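Local coordinates for putative tetR family transcription regulator (Shewanella loihica, PDB 3PPB), which probably binds DNA through an N-terminal helix-turn-helix motif and regulates transcription, as other members of the tetR family do, at residues K65-A69 with I128-I132; M125-L129 with E151-D155. One frame throughout, in Å; residues are numbered along the deposited sequence.

Contact 1 (K65-A69 with I128-I132). With EDO (1,2-ethanediol), chain D; EDO (1,2-ethanediol), chain G; EDO (1,2-ethanediol), chain H.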
# COMPACT_ATOMS: atom_id res chain seq x y z
N LYS A 65 9.17 -7.37 10.41
CA LYS A 65 9.43 -8.04 9.13
C LYS A 65 10.06 -9.43 9.38
O LYS A 65 9.61 -10.41 8.76
CB LYS A 65 10.34 -7.19 8.21
CG LYS A 65 9.68 -5.97 7.58
CD LYS A 65 8.87 -6.34 6.34
CE LYS A 65 8.07 -5.17 5.84
NZ LYS A 65 7.62 -5.39 4.44
N GLN A 66 11.04 -9.52 10.32
CA GLN A 66 11.68 -10.79 10.65
C GLN A 66 10.68 -11.79 11.23
O GLN A 66 10.68 -12.94 10.80
CB GLN A 66 12.88 -10.61 11.58
CG GLN A 66 13.75 -11.88 11.66
CD GLN A 66 14.37 -12.25 10.33
OE1 GLN A 66 15.19 -11.52 9.79
NE2 GLN A 66 13.97 -13.38 9.76
N GLU A 67 9.79 -11.35 12.14
CA GLU A 67 8.73 -12.19 12.71
C GLU A 67 7.82 -12.76 11.61
O GLU A 67 7.51 -13.96 11.62
CB GLU A 67 7.88 -11.39 13.70
CG GLU A 67 8.56 -11.13 15.03
CD GLU A 67 7.72 -10.26 15.94
OE1 GLU A 67 6.47 -10.38 15.88
OE2 GLU A 67 8.30 -9.43 16.68
N PHE A 68 7.39 -11.90 10.68
CA PHE A 68 6.54 -12.26 9.56
C PHE A 68 7.23 -13.33 8.68
O PHE A 68 6.63 -14.36 8.37
CB PHE A 68 6.22 -11.00 8.74
CG PHE A 68 5.48 -11.23 7.45
CD1 PHE A 68 4.11 -11.49 7.45
CD2 PHE A 68 6.13 -11.11 6.22
CE1 PHE A 68 3.41 -11.64 6.25
CE2 PHE A 68 5.43 -11.26 5.02
CZ PHE A 68 4.08 -11.53 5.04
N ALA A 69 8.49 -13.07 8.30
CA ALA A 69 9.29 -13.95 7.46
C ALA A 69 9.46 -15.31 8.12
O ALA A 69 9.24 -16.33 7.47
CB ALA A 69 10.64 -13.32 7.17
N ILE A 128 15.78 -9.89 4.74
CA ILE A 128 14.78 -10.63 5.50
C ILE A 128 13.87 -11.46 4.57
O ILE A 128 13.59 -12.62 4.86
CB ILE A 128 13.97 -9.65 6.41
CG1 ILE A 128 14.92 -9.00 7.46
CG2 ILE A 128 12.80 -10.37 7.08
CD1 ILE A 128 14.31 -7.85 8.34
N LEU A 129 13.41 -10.87 3.46
CA LEU A 129 12.51 -11.57 2.55
C LEU A 129 13.21 -11.94 1.24
O LEU A 129 12.55 -12.09 0.20
CB LEU A 129 11.25 -10.73 2.31
CG LEU A 129 10.41 -10.49 3.60
CD1 LEU A 129 9.58 -9.26 3.49
CD2 LEU A 129 9.55 -11.71 3.95
N GLY A 130 14.53 -12.16 1.32
CA GLY A 130 15.37 -12.58 0.19
C GLY A 130 14.92 -13.88 -0.46
O GLY A 130 15.11 -14.08 -1.66
N PHE A 131 14.30 -14.78 0.35
CA PHE A 131 13.84 -16.08 -0.14
C PHE A 131 12.74 -15.92 -1.20
O PHE A 131 12.55 -16.84 -2.00
CB PHE A 131 13.35 -16.98 1.02
CG PHE A 131 12.02 -16.58 1.63
CD1 PHE A 131 11.97 -15.69 2.70
CD2 PHE A 131 10.83 -17.09 1.14
CE1 PHE A 131 10.75 -15.30 3.25
CE2 PHE A 131 9.60 -16.69 1.68
CZ PHE A 131 9.57 -15.80 2.73
N ILE A 132 12.00 -14.78 -1.18
CA ILE A 132 10.90 -14.54 -2.14
C ILE A 132 11.47 -14.44 -3.55
O ILE A 132 10.96 -15.13 -4.44
CB ILE A 132 10.01 -13.32 -1.78
CG1 ILE A 132 9.21 -13.60 -0.48
CG2 ILE A 132 9.06 -12.99 -2.94
CD1 ILE A 132 8.42 -12.36 0.08
C1 EDO D . 5.23 -7.91 3.41
O1 EDO D . 6.60 -7.88 3.81
C2 EDO D . 4.40 -7.24 4.49
O2 EDO D . 4.90 -5.93 4.74
C1 EDO G . 4.28 -13.47 15.35
O1 EDO G . 4.72 -12.15 14.99
C2 EDO G . 5.09 -14.49 14.55
O2 EDO G . 4.59 -15.81 14.81
C1 EDO H . 7.12 -5.48 19.39
O1 EDO H . 6.12 -6.51 19.49
C2 EDO H . 8.41 -6.09 18.85
O2 EDO H . 8.16 -6.66 17.56
O HOH W 1 14.31 -14.44 7.04
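Ala69 of helix 53-74 packs against Ile128 and Leu129, where helix 118-128 ends and helix 130-141 is about to begin. This is the tight side of the contact. The methyl CB of Ala69 lies 3.7 Å from CG2 of Ile128 and 3.8 Å from CD2 of Leu129. The ring of Phe131 comes to the same methyl with its CE1 edge, more loosely. CG2 of Ile128 also sits over the backbone, 3.6 Å from O of Lys65, because chi1 of -64° places this methyl anti to the backbone N. The two branches of Leu129 divide the work. CD2 of Leu129 meets the Phe68 ring at its edge, 4.1 Å from CD2 of Phe68, and CD1 of Leu129 reaches CD of Lys65. The Phe68 ring is further enclosed by Trp96, Phe107 and Tyr161.

The Gln66 side is polar and partly open to solvent. Its chain bends at chi2 (63°), which lays the amide across Ile128, with OE1 of Gln66 3.4 Å from CG1 of Ile128. NE2 of Gln66 bonds to Asp70 and also donates to a water, 2.9 Å away, that in turn donates to O of Ile128.

Lys65 starts toward Ile128, then turns off beside Leu129. NZ of Lys65 donates to O1 and O2 of an ethanediol, each at 2.8 Å. This molecule, probably from the crystallisation liquor, also bonds to Ser111 OG. The same lysine makes a cation-pi contact with Phe107. A leucine in its place would probably leave the Phe107 ring without its cation and the ethanediol with Ser111 but without the two NZ bonds.

Direct contact between the segments is thus mostly apolar. Shape fit around one small alanine joins helix 53-74 to the junction of helices 118-128 and 130-141.

Contact 2 (M125-L129 with E151-D155)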
# COMPACT_ATOMS: atom_id res chain seq x y z
N MSE A 125 13.40 -6.23 2.17
CA MSE A 125 13.07 -6.82 0.87
C MSE A 125 14.09 -7.87 0.41
O MSE A 125 13.69 -8.99 0.08
CB MSE A 125 12.98 -5.70 -0.19
CG MSE A 125 12.23 -6.10 -1.46
SE MSE A 125 12.47 -4.78 -2.92
CE MSE A 125 11.90 -3.10 -1.98
N HIS A 126 15.38 -7.51 0.35
CA HIS A 126 16.42 -8.41 -0.17
C HIS A 126 17.12 -9.22 0.92
O HIS A 126 17.74 -10.24 0.59
CB HIS A 126 17.45 -7.60 -0.99
CG HIS A 126 16.80 -6.72 -2.02
ND1 HIS A 126 16.95 -5.34 -1.98
CD2 HIS A 126 15.95 -7.04 -3.02
CE1 HIS A 126 16.23 -4.88 -2.98
NE2 HIS A 126 15.59 -5.86 -3.63
N GLY A 127 17.00 -8.79 2.18
CA GLY A 127 17.65 -9.50 3.27
C GLY A 127 16.70 -10.45 3.95
O GLY A 127 16.74 -11.67 3.72
N ILE A 128 15.78 -9.89 4.74
CA ILE A 128 14.78 -10.63 5.50
C ILE A 128 13.87 -11.46 4.57
O ILE A 128 13.59 -12.62 4.86
CB ILE A 128 13.97 -9.65 6.41
CG1 ILE A 128 14.92 -9.00 7.46
CG2 ILE A 128 12.80 -10.37 7.08
CD1 ILE A 128 14.31 -7.85 8.34
N LEU A 129 13.41 -10.87 3.46
CA LEU A 129 12.51 -11.57 2.55
C LEU A 129 13.21 -11.94 1.24
O LEU A 129 12.55 -12.09 0.20
CB LEU A 129 11.25 -10.73 2.31
CG LEU A 129 10.41 -10.49 3.60
CD1 LEU A 129 9.58 -9.26 3.49
CD2 LEU A 129 9.55 -11.71 3.95
N GLU A 151 12.81 -7.33 -9.21
CA GLU A 151 12.41 -6.38 -8.18
C GLU A 151 10.97 -5.88 -8.36
O GLU A 151 10.28 -5.65 -7.37
CB GLU A 151 13.38 -5.20 -8.08
CG GLU A 151 13.29 -4.61 -6.68
CD GLU A 151 14.05 -3.34 -6.41
OE1 GLU A 151 15.23 -3.27 -6.80
OE2 GLU A 151 13.48 -2.45 -5.73
N LEU A 152 10.52 -5.73 -9.61
CA LEU A 152 9.15 -5.33 -9.91
C LEU A 152 8.22 -6.46 -9.47
O LEU A 152 7.17 -6.20 -8.89
CB LEU A 152 8.99 -5.02 -11.43
CG LEU A 152 7.58 -4.67 -11.93
CD1 LEU A 152 6.93 -3.52 -11.14
CD2 LEU A 152 7.59 -4.37 -13.40
N MSE A 153 8.61 -7.71 -9.72
CA MSE A 153 7.80 -8.85 -9.32
C MSE A 153 7.70 -8.92 -7.79
O MSE A 153 6.62 -9.19 -7.29
CB MSE A 153 8.37 -10.14 -9.93
CG MSE A 153 8.31 -10.15 -11.47
SE MSE A 153 8.95 -11.83 -12.17
CE MSE A 153 7.39 -12.89 -11.92
N GLN A 154 8.82 -8.67 -7.04
CA GLN A 154 8.73 -8.72 -5.56
C GLN A 154 7.86 -7.58 -5.05
O GLN A 154 7.04 -7.83 -4.17
CB GLN A 154 10.10 -8.73 -4.85
CG GLN A 154 9.96 -9.11 -3.35
CD GLN A 154 11.23 -9.44 -2.59
OE1 GLN A 154 12.29 -9.74 -3.16
NE2 GLN A 154 11.12 -9.45 -1.26
N ASP A 155 7.97 -6.35 -5.63
CA ASP A 155 7.10 -5.24 -5.21
C ASP A 155 5.66 -5.61 -5.48
O ASP A 155 4.77 -5.28 -4.69
CB ASP A 155 7.44 -3.94 -5.94
CG ASP A 155 8.65 -3.20 -5.39
OD1 ASP A 155 9.15 -3.61 -4.32
OD2 ASP A 155 9.09 -2.23 -6.04
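The C-terminal end of helix 118-128 meets the start of helix 150-170 here, and Gln154 makes the polar link between them. Its side chain runs out extended, with CG anti to the backbone N, and carries the amide to the carbonyls at the helix end. Gln154 was modelled in two conformers. In the one described, NE2 of Gln154 reaches two carbonyls, the second only weakly. NE2 of Gln154 donates to O of Met125 over 2.9 Å. The bond is bent, with an N-H...O angle of 143°, and the donor lies 28° off the carbonyl plane. The weak bond, of 3.3 Å, runs from NE2 of Gln154 to O of Leu129. The first carbonyl belongs to a wider pi-type turn and the second lies just past the helix.

Both helices lie in the all-helical C-terminal part of a tetR-like fold, where helix 150-170 also faces the second subunit. Met125, a selenomethionine in the crystal, fills the space beside the amide. The Met125 and Gln154 chains run antiparallel alongside each other, with CG of Met125 3.5 Å from NE2 of Gln154. The Met125 chain then bends at chi3, and its selenium and terminal methyl lie against one carboxylate oxygen from each of Glu151 and Asp155. SE of Met125 is 3.8 Å from OE2 of Glu151, and CE of Met125 is 3.6 Å from OD1 of Asp155. These are van der Waals approaches to the acidic oxygens.

His126 stands on the outer side. Its ring edge comes to the Glu151 chain, with NE2 of His126 4.0 Å from CG of Glu151 and ring and carboxylate planes 76° apart. The hydrogen-bond partner of Glu151 OE2 is His171 of the second subunit, and Tyr167 of that subunit packs on Glu151 and Asp155.

Overall arrangement
Contacts 1 and 2 share Ile128 and Leu129, and their centres lie about 9 Å apart. Contact 1 turns the helix junction toward helix 53-74, which follows the predicted helix-turn-helix region in the chain. Contact 2 turns it toward helix 150-170 and the second subunit. The two also touch directly, with CG2 of Ile132 4.0 Å from CG of Gln154. Tetraethylene glycol is bound about 4 Å from the side chain of Phe68, and also from that of Gln154. An ethanediol lies about 3 Å from the Leu129 side chain, all three between nearest atoms. These molecules may mark a pocket between the helices, but no natural ligand is known from this structure.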